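Local atomic coordinates of protocadherin gamma-B3 (Homo sapiens, PDB entry 5K8R), a protein that probably mediates calcium-dependent cell adhesion and may help to establish and maintain specific neuronal connections in the brain. Residues T108-S113 with I198-A203; F122-A127 with P162-K167; D145-L150 with L166-D171; D171-P176 with V202-D207. One frame throughout, in Å; residues are numbered along the deposited sequence.

Contact 1 of 4, residues T108-S113 with I198-A203; sequences TELEIS and IRVIVA
Glu-109 and Arg-199 are paired on neighbouring parallel strands, and their side chains run alongside one another into a salt bridge. Followed outward, Glu-109 CB lies 4.0 Å from the carbonyl O of Arg-199. Its CG, anti to the carbonyl carbon (chi1 -72°), passes 3.5 Å from Arg-199 NH2, and CD keeps close to the same nitrogen. At the tip, Glu-109 OE2 takes two bonds, from Arg-199 NH2 at 2.8 Å and from Arg-199 NE at 3.1 Å. The guanidinium thus grips side-on, both N-H groups meeting one oxygen in its plane, while the carboxylate stands 89° to it and is met on its anti side, somewhat out of its plane. Next along this face, Glu-111 CG rests 3.3 Å from Ile-201 CG2. On the other face Val-200 touches Leu-110 through CG2 and Ile-112 through CG1. Five backbone hydrogen bonds, the first given by Arg-199 N to Thr-108 O and the last by Ala-203 N to Ile-112 O, join the strands. Strand 107-113 edges a mixed sheet of the second cadherin repeat; strand 193-203 has antiparallel strand 177-186 on its other side, and Ile-112 and Val-200 pack on Phe-148 of strand 148-154.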
loop_
_atom_site.group_PDB
_atom_site.type_symbol
_atom_site.label_atom_id
_atom_site.label_comp_id
_atom_site.label_asym_id
_atom_site.label_seq_id
_atom_site.Cartn_x
_atom_site.Cartn_y
_atom_site.Cartn_z
ATOM N N THR A 108 -4.478 -21.598 -11.459
ATOM C CA THR A 108 -5.165 -20.444 -10.897
ATOM C C THR A 108 -4.214 -19.704 -9.966
ATOM O O THR A 108 -3.584 -20.322 -9.101
ATOM C CB THR A 108 -6.424 -20.864 -10.130
ATOM O OG1 THR A 108 -7.320 -21.555 -11.011
ATOM C CG2 THR A 108 -7.126 -19.646 -9.546
ATOM N N GLU A 109 -4.106 -18.391 -10.148
ATOM C CA GLU A 109 -3.293 -17.563 -9.270
ATOM C C GLU A 109 -4.156 -16.974 -8.162
ATOM O O GLU A 109 -5.320 -16.627 -8.381
ATOM C CB GLU A 109 -2.604 -16.444 -10.052
ATOM C CG GLU A 109 -1.476 -16.920 -10.950
ATOM C CD GLU A 109 -0.683 -15.775 -11.544
ATOM O OE1 GLU A 109 -1.144 -14.618 -11.444
ATOM O OE2 GLU A 109 0.404 -16.029 -12.105
ATOM N N LEU A 110 -3.581 -16.865 -6.993
ATOM C CA LEU A 110 -4.265 -16.357 -5.850
ATOM C C LEU A 110 -3.342 -15.455 -5.069
ATOM O O LEU A 110 -2.351 -15.905 -4.576
ATOM C CB LEU A 110 -4.644 -17.546 -4.993
ATOM C CG LEU A 110 -5.322 -17.310 -3.678
ATOM C CD1 LEU A 110 -6.648 -16.650 -3.928
ATOM C CD2 LEU A 110 -5.538 -18.628 -3.007
ATOM N N GLU A 111 -3.687 -14.186 -4.961
ATOM C CA GLU A 111 -2.883 -13.208 -4.239
ATOM C C GLU A 111 -3.325 -13.165 -2.782
ATOM O O GLU A 111 -4.499 -12.907 -2.490
ATOM C CB GLU A 111 -3.002 -11.823 -4.875
ATOM C CG GLU A 111 -2.460 -11.734 -6.291
ATOM C CD GLU A 111 -1.745 -10.424 -6.558
ATOM O OE1 GLU A 111 -1.492 -9.676 -5.589
ATOM O OE2 GLU A 111 -1.432 -10.142 -7.734
ATOM N N ILE A 112 -2.386 -13.417 -1.873
ATOM C CA ILE A 112 -2.637 -13.401 -0.437
ATOM C C ILE A 112 -1.517 -12.617 0.231
ATOM O O ILE A 112 -0.336 -12.913 0.016
ATOM C CB ILE A 112 -2.718 -14.826 0.148
ATOM C CG1 ILE A 112 -3.877 -15.603 -0.480
ATOM C CG2 ILE A 112 -2.857 -14.773 1.661
ATOM C CD1 ILE A 112 -3.959 -17.047 -0.030
ATOM N N SER A 113 -1.882 -11.623 1.035
ATOM C CA SER A 113 -0.879 -10.831 1.731
ATOM C C SER A 113 -0.276 -11.626 2.882
ATOM O O SER A 113 -0.927 -12.483 3.485
ATOM C CB SER A 113 -1.485 -9.532 2.260
ATOM O OG SER A 113 -2.161 -9.747 3.486
ATOM N N ILE A 198 -2.767 -24.377 -8.084
ATOM C CA ILE A 198 -3.023 -23.078 -7.475
ATOM C C ILE A 198 -1.677 -22.462 -7.126
ATOM O O ILE A 198 -0.965 -22.967 -6.248
ATOM C CB ILE A 198 -3.915 -23.189 -6.233
ATOM C CG1 ILE A 198 -5.224 -23.901 -6.576
ATOM C CG2 ILE A 198 -4.191 -21.809 -5.652
ATOM C CD1 ILE A 198 -6.089 -24.191 -5.372
ATOM N N ARG A 199 -1.323 -21.376 -7.808
ATOM C CA ARG A 199 -0.098 -20.634 -7.523
ATOM C C ARG A 199 -0.456 -19.478 -6.596
ATOM O O ARG A 199 -0.930 -18.430 -7.043
ATOM C CB ARG A 199 0.566 -20.144 -8.805
ATOM C CG ARG A 199 1.775 -19.247 -8.560
ATOM C CD ARG A 199 2.615 -19.039 -9.814
ATOM N NE ARG A 199 1.839 -18.507 -10.932
ATOM C CZ ARG A 199 1.461 -19.225 -11.985
ATOM N NH1 ARG A 199 1.789 -20.508 -12.068
ATOM N NH2 ARG A 199 0.758 -18.660 -12.957
ATOM N N VAL A 200 -0.240 -19.679 -5.301
ATOM C CA VAL A 200 -0.436 -18.628 -4.311
ATOM C C VAL A 200 0.761 -17.689 -4.360
ATOM O O VAL A 200 1.892 -18.092 -4.070
ATOM C CB VAL A 200 -0.616 -19.216 -2.905
ATOM C CG1 VAL A 200 -0.723 -18.100 -1.875
ATOM C CG2 VAL A 200 -1.840 -20.117 -2.858
ATOM N N ILE A 201 0.516 -16.438 -4.736
ATOM C CA ILE A 201 1.546 -15.406 -4.760
ATOM C C ILE A 201 1.380 -14.551 -3.511
ATOM O O ILE A 201 0.301 -13.994 -3.266
ATOM C CB ILE A 201 1.465 -14.560 -6.041
ATOM C CG1 ILE A 201 2.641 -13.583 -6.117
ATOM C CG2 ILE A 201 0.129 -13.837 -6.128
ATOM C CD1 ILE A 201 2.812 -12.938 -7.477
ATOM N N VAL A 202 2.441 -14.458 -2.715
ATOM C CA VAL A 202 2.387 -13.768 -1.430
ATOM C C VAL A 202 2.537 -12.271 -1.675
ATOM O O VAL A 202 3.598 -11.803 -2.094
ATOM C CB VAL A 202 3.467 -14.283 -0.471
ATOM C CG1 VAL A 202 3.292 -13.665 0.908
ATOM C CG2 VAL A 202 3.424 -15.802 -0.392
ATOM N N ALA A 203 1.474 -11.514 -1.411
ATOM C CA ALA A 203 1.536 -10.066 -1.546
ATOM C C ALA A 203 2.367 -9.465 -0.419
ATOM O O ALA A 203 2.264 -9.878 0.740
ATOM C CB ALA A 203 0.130 -9.469 -1.544
#

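Contact 2 of 4, residues F122-A127 with P162-K167; sequences FALESA and PELVLK
Leu-124 reaches Leu-164 because its CG stands anti to its own carbonyl carbon (chi1 -70°) and the chain then runs on extended, which puts CD1 3.9 Å from Leu-164 CB, the two side chains crossing at a slant. In Phe-122 the same choice of first torsion (chi1 -50°) carries the ring along the partner strand until the CB of Leu-166 lies at its edge, 4.4 Å from Phe-122 CE2. Between these two groups Phe-122 and Leu-164 form an antiparallel hydrogen-bonded pair: Phe-122 N gives to Leu-164 O in the carbonyl plane at 2.9 Å, and Leu-164 N returns a bond to Phe-122 O. After the next, non-hydrogen-bonded pair of Ala-123 with Glu-163 the strands part, and a water accepts from Leu-124 N at 3.1 Å while lying 3.0 Å from Pro-162 O, to which it can donate. Here Leu-124 CB packs 4.1 Å from Pro-162 CG. Cutting Leu-124 back to an alanine would probably open a gap beside Leu-164 CB, since CG and both methyls would be gone. Farther on, Ser-126 N bonds to Asn-253 of the second subunit. Strand 160-166 is the middle of a three-stranded antiparallel sheet, with 121-123 on one side and 148-154 on the other; Phe-122 and Leu-164 pack on Ile-112 and Leu-110 of strand 107-113 in the facing sheet.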
loop_
_atom_site.group_PDB
_atom_site.type_symbol
_atom_site.label_atom_id
_atom_site.label_comp_id
_atom_site.label_asym_id
_atom_site.label_seq_id
_atom_site.Cartn_x
_atom_site.Cartn_y
_atom_site.Cartn_z
ATOM N N PHE A 122 -9.880 -18.745 2.416
ATOM C CA PHE A 122 -9.934 -18.182 1.077
ATOM C C PHE A 122 -10.765 -19.088 0.182
ATOM O O PHE A 122 -10.631 -20.315 0.228
ATOM C CB PHE A 122 -8.528 -18.005 0.496
ATOM C CG PHE A 122 -7.585 -17.286 1.415
ATOM C CD1 PHE A 122 -7.535 -15.903 1.434
ATOM C CD2 PHE A 122 -6.755 -17.994 2.269
ATOM C CE1 PHE A 122 -6.671 -15.238 2.283
ATOM C CE2 PHE A 122 -5.888 -17.337 3.120
ATOM C CZ PHE A 122 -5.846 -15.956 3.128
ATOM N N ALA A 123 -11.620 -18.475 -0.631
ATOM C CA ALA A 123 -12.523 -19.234 -1.483
ATOM C C ALA A 123 -11.772 -19.869 -2.645
ATOM O O ALA A 123 -10.901 -19.248 -3.261
ATOM C CB ALA A 123 -13.636 -18.330 -2.012
ATOM N N LEU A 124 -12.116 -21.119 -2.942
ATOM C CA LEU A 124 -11.567 -21.844 -4.078
ATOM C C LEU A 124 -12.681 -22.158 -5.064
ATOM O O LEU A 124 -13.821 -22.419 -4.665
ATOM C CB LEU A 124 -10.883 -23.140 -3.636
ATOM C CG LEU A 124 -9.577 -22.980 -2.861
ATOM C CD1 LEU A 124 -8.980 -24.340 -2.540
ATOM C CD2 LEU A 124 -8.600 -22.128 -3.654
ATOM N N GLU A 125 -12.349 -22.129 -6.352
ATOM C CA GLU A 125 -13.331 -22.457 -7.374
ATOM C C GLU A 125 -13.672 -23.941 -7.316
ATOM O O GLU A 125 -12.780 -24.794 -7.281
ATOM C CB GLU A 125 -12.806 -22.090 -8.760
ATOM C CG GLU A 125 -13.747 -22.480 -9.884
ATOM C CD GLU A 125 -13.376 -21.846 -11.206
ATOM O OE1 GLU A 125 -12.191 -21.491 -11.389
ATOM O OE2 GLU A 125 -14.273 -21.696 -12.060
ATOM N N SER A 126 -14.965 -24.244 -7.298
ATOM C CA SER A 126 -15.414 -25.624 -7.248
ATOM C C SER A 126 -15.347 -26.262 -8.633
ATOM O O SER A 126 -15.308 -25.581 -9.662
ATOM C CB SER A 126 -16.839 -25.703 -6.696
ATOM O OG SER A 126 -17.261 -27.048 -6.562
ATOM N N ALA A 127 -15.326 -27.590 -8.646
ATOM C CA ALA A 127 -15.318 -28.327 -9.898
ATOM C C ALA A 127 -16.739 -28.490 -10.427
ATOM O O ALA A 127 -17.719 -28.462 -9.678
ATOM C CB ALA A 127 -14.662 -29.695 -9.715
ATOM N N PRO A 162 -14.863 -26.526 -1.814
ATOM C CA PRO A 162 -13.661 -26.454 -0.979
ATOM C C PRO A 162 -13.274 -25.031 -0.607
ATOM O O PRO A 162 -13.679 -24.066 -1.264
ATOM C CB PRO A 162 -12.598 -27.100 -1.872
ATOM C CG PRO A 162 -13.011 -26.673 -3.256
ATOM C CD PRO A 162 -14.529 -26.558 -3.249
ATOM N N GLU A 163 -12.479 -24.900 0.452
ATOM C CA GLU A 163 -11.921 -23.628 0.880
ATOM C C GLU A 163 -10.491 -23.851 1.343
ATOM O O GLU A 163 -10.202 -24.824 2.048
ATOM C CB GLU A 163 -12.740 -22.991 2.012
ATOM C CG GLU A 163 -14.076 -22.416 1.579
ATOM C CD GLU A 163 -14.833 -21.777 2.730
ATOM O OE1 GLU A 163 -14.523 -22.097 3.896
ATOM O OE2 GLU A 163 -15.734 -20.954 2.467
ATOM N N LEU A 164 -9.602 -22.952 0.936
ATOM C CA LEU A 164 -8.215 -23.006 1.366
ATOM C C LEU A 164 -8.076 -22.343 2.730
ATOM O O LEU A 164 -8.659 -21.286 2.980
ATOM C CB LEU A 164 -7.318 -22.308 0.343
ATOM C CG LEU A 164 -5.820 -22.601 0.383
ATOM C CD1 LEU A 164 -5.557 -24.062 0.050
ATOM C CD2 LEU A 164 -5.082 -21.685 -0.580
ATOM N N VAL A 165 -7.313 -22.971 3.620
ATOM C CA VAL A 165 -7.132 -22.460 4.974
ATOM C C VAL A 165 -5.643 -22.339 5.265
ATOM O O VAL A 165 -4.849 -23.212 4.896
ATOM C CB VAL A 165 -7.838 -23.349 6.025
ATOM C CG1 VAL A 165 -7.329 -24.777 5.969
ATOM C CG2 VAL A 165 -7.673 -22.769 7.423
ATOM N N LEU A 166 -5.265 -21.242 5.914
ATOM C CA LEU A 166 -3.879 -20.970 6.266
ATOM C C LEU A 166 -3.608 -21.492 7.673
ATOM O O LEU A 166 -4.238 -21.044 8.636
ATOM C CB LEU A 166 -3.594 -19.470 6.186
ATOM C CG LEU A 166 -2.146 -19.015 6.358
ATOM C CD1 LEU A 166 -1.346 -19.324 5.104
ATOM C CD2 LEU A 166 -2.084 -17.533 6.694
ATOM N N LYS A 167 -2.675 -22.437 7.790
ATOM C CA LYS A 167 -2.312 -22.995 9.085
ATOM C C LYS A 167 -0.955 -22.525 9.590
ATOM O O LYS A 167 -0.646 -22.739 10.767
ATOM C CB LYS A 167 -2.332 -24.530 9.028
ATOM C CG LYS A 167 -1.399 -25.134 7.997
ATOM C CD LYS A 167 -1.415 -26.650 8.078
ATOM C CE LYS A 167 -0.488 -27.269 7.047
ATOM N NZ LYS A 167 -0.495 -28.757 7.114
HETATM O O HOH W 1 -15.012 -21.408 -1.837
#

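Contact 3 of 4, residues D145-L150 with L166-D171; sequences DPHFSL and LKAPLD. With CA (calcium ion), chain I.
Phe-148 carries Leu-166 CD1 over one face of its ring, a CH-pi contact in which the methyl sits 4.0 Å from the centroid and 28° off the normal. Leu-170 comes to the same ring obliquely, its CD2 3.7 Å from Phe-148 CZ, so a leucine ending strand 160-166 and another in the loop after it pack against the aromatic group in the core. The imidazole of His-147 is approached at its edge instead: Pro-169 O lies in the ring plane, 3.2 Å from His-147 CD2, and His-178 of strand 177-186 meets this ring with the planes about 55° apart. Lys-167 takes a different course. Its CG is wedged between backbone N and carbonyl carbon (chi1 59°), and the fully extended chain passes His-147 O, with CG 3.3 Å away, before NZ makes a weak hydrogen bond to Ser-149 OG at 3.4 Å. Lys-167 N also donates to His-147 O, at 3.0 Å, and Ala-168 N adds a weak second bond to that oxygen. Asp-145 OD1 accepts from His-147 N at 2.9 Å, an Asx turn just ahead of strand 148-154. Phe-148 and Leu-166 are an antiparallel non-hydrogen-bonded pair, the last rung before the chain turns into the calcium-binding loop of a cadherin repeat; there Asp-171 OD1 binds a calcium ion at 2.4 Å, at a site shared with Glu-114, Glu-173 and Asp-207.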
loop_
_atom_site.group_PDB
_atom_site.type_symbol
_atom_site.label_atom_id
_atom_site.label_comp_id
_atom_site.label_asym_id
_atom_site.label_seq_id
_atom_site.Cartn_x
_atom_site.Cartn_y
_atom_site.Cartn_z
ATOM N N ASP A 145 0.852 -29.535 2.130
ATOM C CA ASP A 145 1.698 -28.357 2.055
ATOM C C ASP A 145 1.912 -27.837 3.471
ATOM O O ASP A 145 0.970 -27.834 4.277
ATOM C CB ASP A 145 1.076 -27.260 1.181
ATOM C CG ASP A 145 2.030 -26.112 0.915
ATOM O OD1 ASP A 145 2.080 -25.175 1.740
ATOM O OD2 ASP A 145 2.730 -26.147 -0.120
ATOM N N PRO A 146 3.130 -27.401 3.805
ATOM C CA PRO A 146 3.395 -26.961 5.186
ATOM C C PRO A 146 2.636 -25.710 5.595
ATOM O O PRO A 146 2.463 -25.485 6.800
ATOM C CB PRO A 146 4.911 -26.712 5.194
ATOM C CG PRO A 146 5.438 -27.492 4.029
ATOM C CD PRO A 146 4.358 -27.440 2.994
ATOM N N HIS A 147 2.175 -24.893 4.648
ATOM C CA HIS A 147 1.515 -23.635 4.973
ATOM C C HIS A 147 0.006 -23.659 4.796
ATOM O O HIS A 147 -0.697 -22.973 5.541
ATOM C CB HIS A 147 2.086 -22.494 4.122
ATOM C CG HIS A 147 3.487 -22.113 4.485
ATOM N ND1 HIS A 147 4.588 -22.829 4.067
ATOM C CD2 HIS A 147 3.968 -21.087 5.227
ATOM C CE1 HIS A 147 5.685 -22.262 4.533
ATOM N NE2 HIS A 147 5.336 -21.203 5.241
ATOM N N PHE A 148 -0.512 -24.419 3.835
ATOM C CA PHE A 148 -1.929 -24.401 3.507
ATOM C C PHE A 148 -2.541 -25.782 3.677
ATOM O O PHE A 148 -1.924 -26.797 3.337
ATOM C CB PHE A 148 -2.160 -23.918 2.072
ATOM C CG PHE A 148 -1.751 -22.495 1.837
ATOM C CD1 PHE A 148 -2.657 -21.463 2.016
ATOM C CD2 PHE A 148 -0.463 -22.188 1.434
ATOM C CE1 PHE A 148 -2.284 -20.152 1.798
ATOM C CE2 PHE A 148 -0.084 -20.878 1.215
ATOM C CZ PHE A 148 -0.996 -19.858 1.398
ATOM N N SER A 149 -3.758 -25.808 4.205
ATOM C CA SER A 149 -4.610 -26.986 4.235
ATOM C C SER A 149 -5.922 -26.658 3.528
ATOM O O SER A 149 -6.115 -25.556 3.006
ATOM C CB SER A 149 -4.858 -27.456 5.672
ATOM O OG SER A 149 -3.684 -28.014 6.236
ATOM N N LEU A 150 -6.834 -27.623 3.523
ATOM C CA LEU A 150 -8.115 -27.467 2.852
ATOM C C LEU A 150 -9.234 -27.925 3.773
ATOM O O LEU A 150 -9.118 -28.956 4.442
ATOM C CB LEU A 150 -8.151 -28.259 1.537
ATOM C CG LEU A 150 -9.410 -28.162 0.670
ATOM C CD1 LEU A 150 -9.035 -28.075 -0.799
ATOM C CD2 LEU A 150 -10.328 -29.351 0.909
ATOM N N LEU A 166 -5.265 -21.242 5.914
ATOM C CA LEU A 166 -3.879 -20.970 6.266
ATOM C C LEU A 166 -3.608 -21.492 7.673
ATOM O O LEU A 166 -4.238 -21.044 8.636
ATOM C CB LEU A 166 -3.594 -19.470 6.186
ATOM C CG LEU A 166 -2.146 -19.015 6.358
ATOM C CD1 LEU A 166 -1.346 -19.324 5.104
ATOM C CD2 LEU A 166 -2.084 -17.533 6.694
ATOM N N LYS A 167 -2.675 -22.437 7.790
ATOM C CA LYS A 167 -2.312 -22.995 9.085
ATOM C C LYS A 167 -0.955 -22.525 9.590
ATOM O O LYS A 167 -0.646 -22.739 10.767
ATOM C CB LYS A 167 -2.332 -24.530 9.028
ATOM C CG LYS A 167 -1.399 -25.134 7.997
ATOM C CD LYS A 167 -1.415 -26.650 8.078
ATOM C CE LYS A 167 -0.488 -27.269 7.047
ATOM N NZ LYS A 167 -0.495 -28.757 7.114
ATOM N N ALA A 168 -0.144 -21.893 8.741
ATOM C CA ALA A 168 1.141 -21.336 9.130
ATOM C C ALA A 168 1.297 -19.985 8.448
ATOM O O ALA A 168 0.900 -19.831 7.284
ATOM C CB ALA A 168 2.308 -22.257 8.746
ATOM N N PRO A 169 1.861 -18.994 9.138
ATOM C CA PRO A 169 1.946 -17.647 8.563
ATOM C C PRO A 169 2.784 -17.617 7.293
ATOM O O PRO A 169 3.641 -18.470 7.054
ATOM C CB PRO A 169 2.602 -16.822 9.678
ATOM C CG PRO A 169 2.343 -17.598 10.930
ATOM C CD PRO A 169 2.370 -19.039 10.519
ATOM N N LEU A 170 2.518 -16.608 6.469
ATOM C CA LEU A 170 3.244 -16.391 5.227
ATOM C C LEU A 170 4.306 -15.315 5.418
ATOM O O LEU A 170 4.170 -14.423 6.259
ATOM C CB LEU A 170 2.294 -15.985 4.098
ATOM C CG LEU A 170 1.215 -16.994 3.700
ATOM C CD1 LEU A 170 0.357 -16.439 2.573
ATOM C CD2 LEU A 170 1.840 -18.320 3.298
ATOM N N ASP A 171 5.372 -15.420 4.631
ATOM C CA ASP A 171 6.482 -14.478 4.679
ATOM C C ASP A 171 7.069 -14.351 3.280
ATOM O O ASP A 171 7.832 -15.209 2.835
ATOM C CB ASP A 171 7.552 -14.953 5.662
ATOM C CG ASP A 171 8.625 -13.909 5.904
ATOM O OD1 ASP A 171 8.403 -12.733 5.547
ATOM O OD2 ASP A 171 9.689 -14.265 6.453
HETATM CA CA CA I . 7.479 -10.657 6.154
HETATM O O HOH W 2 6.580 -12.255 7.847
#

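Contact 4 of 4, residues D171-P176 with V202-D207; sequences DREEQP and VADAND. With CA (calcium ion), chain J; CA (calcium ion), chain I; CA (calcium ion), chain H.
Arg-172 and Asp-204 meet with guanidinium and carboxylate planes 88° apart: Asp-204 OD1 lies at the edge of the guanidinium, in its plane, whereas Arg-172 NE comes from above the carboxylate, 3.0 Å from OD1, in a salt bridge. Arg-172 CB lies 3.8 Å from Val-202 CG1; with CG anti to the backbone N (chi1 -177°) the chain then runs on toward the linker, CD 3.4 Å from Asp-204 CB, before it bends to present NE. Asp-204 OD1 has a second positive partner, the calcium ion of chain J at 2.6 Å, while its OD2 is hydrogen-bonded outside the two segments, where Glu-241 is the residue's strongest polar partner. With a leucine in place of Arg-172, Asp-204 OD1 would probably be left without its guanidinium mate and the carboxylate less firmly set against the metal. Asp-171 to Glu-173 form the DRE motif and Asp-204 to Asn-208 the DxNDN linker of cadherins, which bind calcium together where repeats 2 and 3 join. The carboxylates of Glu-173 and Asp-207 each bridge two ions: Asp-207 OD1 binds the chain J calcium at 2.5 Å and Asp-207 OD2 the chain I calcium. Ala-205 O adds a backbone ligand to the chain J calcium at 2.4 Å, and Glu-114 and Asp-240 complete that site. Asn-206 turns to a third calcium, held mainly by the next repeat. At the far end Val-202 N donates to Pro-176 O at 2.8 Å, almost straight.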
loop_
_atom_site.group_PDB
_atom_site.type_symbol
_atom_site.label_atom_id
_atom_site.label_comp_id
_atom_site.label_asym_id
_atom_site.label_seq_id
_atom_site.Cartn_x
_atom_site.Cartn_y
_atom_site.Cartn_z
ATOM N N ASP A 171 5.372 -15.420 4.631
ATOM C CA ASP A 171 6.482 -14.478 4.679
ATOM C C ASP A 171 7.069 -14.351 3.280
ATOM O O ASP A 171 7.832 -15.209 2.835
ATOM C CB ASP A 171 7.552 -14.953 5.662
ATOM C CG ASP A 171 8.625 -13.909 5.904
ATOM O OD1 ASP A 171 8.403 -12.733 5.547
ATOM O OD2 ASP A 171 9.689 -14.265 6.453
ATOM N N ARG A 172 6.700 -13.280 2.587
ATOM C CA ARG A 172 7.157 -13.053 1.249
ATOM C C ARG A 172 8.644 -12.966 1.218
ATOM O O ARG A 172 9.278 -13.289 0.252
ATOM C CB ARG A 172 6.567 -11.781 0.703
ATOM C CG ARG A 172 6.958 -11.539 -0.726
ATOM C CD ARG A 172 6.772 -10.099 -1.146
ATOM N NE ARG A 172 7.881 -9.238 -0.769
ATOM C CZ ARG A 172 9.074 -9.250 -1.339
ATOM N NH1 ARG A 172 9.342 -10.073 -2.317
ATOM N NH2 ARG A 172 10.003 -8.440 -0.922
ATOM N N GLU A 173 9.230 -12.522 2.325
ATOM C CA GLU A 173 10.685 -12.404 2.414
ATOM C C GLU A 173 11.338 -13.785 2.442
ATOM O O GLU A 173 12.487 -13.955 2.033
ATOM C CB GLU A 173 11.082 -11.607 3.658
ATOM C CG GLU A 173 10.627 -10.156 3.638
ATOM C CD GLU A 173 9.189 -9.991 4.088
ATOM O OE1 GLU A 173 8.716 -10.825 4.889
ATOM O OE2 GLU A 173 8.531 -9.028 3.641
ATOM N N GLU A 174 10.585 -14.764 2.929
ATOM C CA GLU A 174 11.028 -16.147 3.036
ATOM C C GLU A 174 10.621 -16.991 1.835
ATOM O O GLU A 174 11.434 -17.767 1.324
ATOM C CB GLU A 174 10.470 -16.782 4.315
ATOM C CG GLU A 174 10.863 -18.238 4.521
ATOM C CD GLU A 174 12.299 -18.400 4.985
ATOM O OE1 GLU A 174 12.929 -17.385 5.347
ATOM O OE2 GLU A 174 12.794 -19.547 4.992
ATOM N N GLN A 175 9.381 -16.852 1.371
ATOM C CA GLN A 175 8.891 -17.604 0.223
ATOM C C GLN A 175 7.771 -16.825 -0.457
ATOM O O GLN A 175 6.665 -16.720 0.090
ATOM C CB GLN A 175 8.408 -18.990 0.653
ATOM C CG GLN A 175 8.096 -19.927 -0.500
ATOM C CD GLN A 175 7.758 -21.330 -0.033
ATOM O OE1 GLN A 175 7.858 -21.644 1.153
ATOM N NE2 GLN A 175 7.355 -22.184 -0.969
ATOM N N PRO A 176 8.018 -16.258 -1.642
ATOM C CA PRO A 176 6.996 -15.426 -2.291
ATOM C C PRO A 176 5.938 -16.206 -3.055
ATOM O O PRO A 176 4.934 -15.606 -3.464
ATOM C CB PRO A 176 7.822 -14.557 -3.246
ATOM C CG PRO A 176 8.980 -15.424 -3.607
ATOM C CD PRO A 176 9.293 -16.250 -2.381
ATOM N N VAL A 202 2.441 -14.458 -2.715
ATOM C CA VAL A 202 2.387 -13.768 -1.430
ATOM C C VAL A 202 2.537 -12.271 -1.675
ATOM O O VAL A 202 3.598 -11.803 -2.094
ATOM C CB VAL A 202 3.467 -14.283 -0.471
ATOM C CG1 VAL A 202 3.292 -13.665 0.908
ATOM C CG2 VAL A 202 3.424 -15.802 -0.392
ATOM N N ALA A 203 1.474 -11.514 -1.411
ATOM C CA ALA A 203 1.536 -10.066 -1.546
ATOM C C ALA A 203 2.367 -9.465 -0.419
ATOM O O ALA A 203 2.264 -9.878 0.740
ATOM C CB ALA A 203 0.130 -9.469 -1.544
ATOM N N ASP A 204 3.189 -8.477 -0.765
ATOM C CA ASP A 204 4.116 -7.889 0.191
ATOM C C ASP A 204 3.393 -6.978 1.174
ATOM O O ASP A 204 2.460 -6.256 0.811
ATOM C CB ASP A 204 5.201 -7.093 -0.534
ATOM C CG ASP A 204 6.244 -6.527 0.416
ATOM O OD1 ASP A 204 6.748 -7.286 1.271
ATOM O OD2 ASP A 204 6.553 -5.322 0.312
ATOM N N ALA A 205 3.837 -7.016 2.427
ATOM C CA ALA A 205 3.413 -6.077 3.451
ATOM C C ALA A 205 4.636 -5.374 4.021
ATOM O O ALA A 205 5.757 -5.885 3.959
ATOM C CB ALA A 205 2.636 -6.778 4.570
ATOM N N ASN A 206 4.413 -4.186 4.578
ATOM C CA ASN A 206 5.505 -3.378 5.120
ATOM C C ASN A 206 5.812 -3.790 6.562
ATOM O O ASN A 206 5.692 -3.013 7.509
ATOM C CB ASN A 206 5.161 -1.896 5.028
ATOM C CG ASN A 206 6.372 -1.008 5.230
ATOM O OD1 ASN A 206 7.410 -1.204 4.598
ATOM N ND2 ASN A 206 6.251 -0.036 6.124
ATOM N N ASP A 207 6.222 -5.047 6.714
ATOM C CA ASP A 207 6.541 -5.611 8.017
ATOM C C ASP A 207 8.031 -5.561 8.335
ATOM O O ASP A 207 8.469 -6.192 9.303
ATOM C CB ASP A 207 6.032 -7.054 8.109
ATOM C CG ASP A 207 6.430 -7.897 6.909
ATOM O OD1 ASP A 207 7.424 -7.560 6.233
ATOM O OD2 ASP A 207 5.744 -8.907 6.645
HETATM CA CA CA J . 7.344 -7.725 3.752
HETATM CA CA CA I . 7.479 -10.657 6.154
HETATM CA CA CA H . 9.772 -1.659 4.670
HETATM O O HOH W 2 6.580 -12.255 7.847
#

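Overall arrangement
Of the segments involved, strand 107-113 comes first along the chain, after repeat 1, and contact 1 closes the longest loop when strand 193-203 returns beside it. Contacts 2 and 3 nest inside that loop and end on overlapping residues, 162-167 and 166-171, so that strand 160-166 gathers 121-123 on one side and 148-154 on the other. Contact 4 opens at Asp-171, where contact 3 ends, and finishes on the same strand as contact 1, sharing Val-202 and Ala-203 with it. Contacts 1, 2 and 3 meet in the core between the two sheets of repeat 2, through residues such as Ile-112, Phe-148 and Leu-164; contact 4 joins this sandwich to the calcium-bound junction with repeat 3.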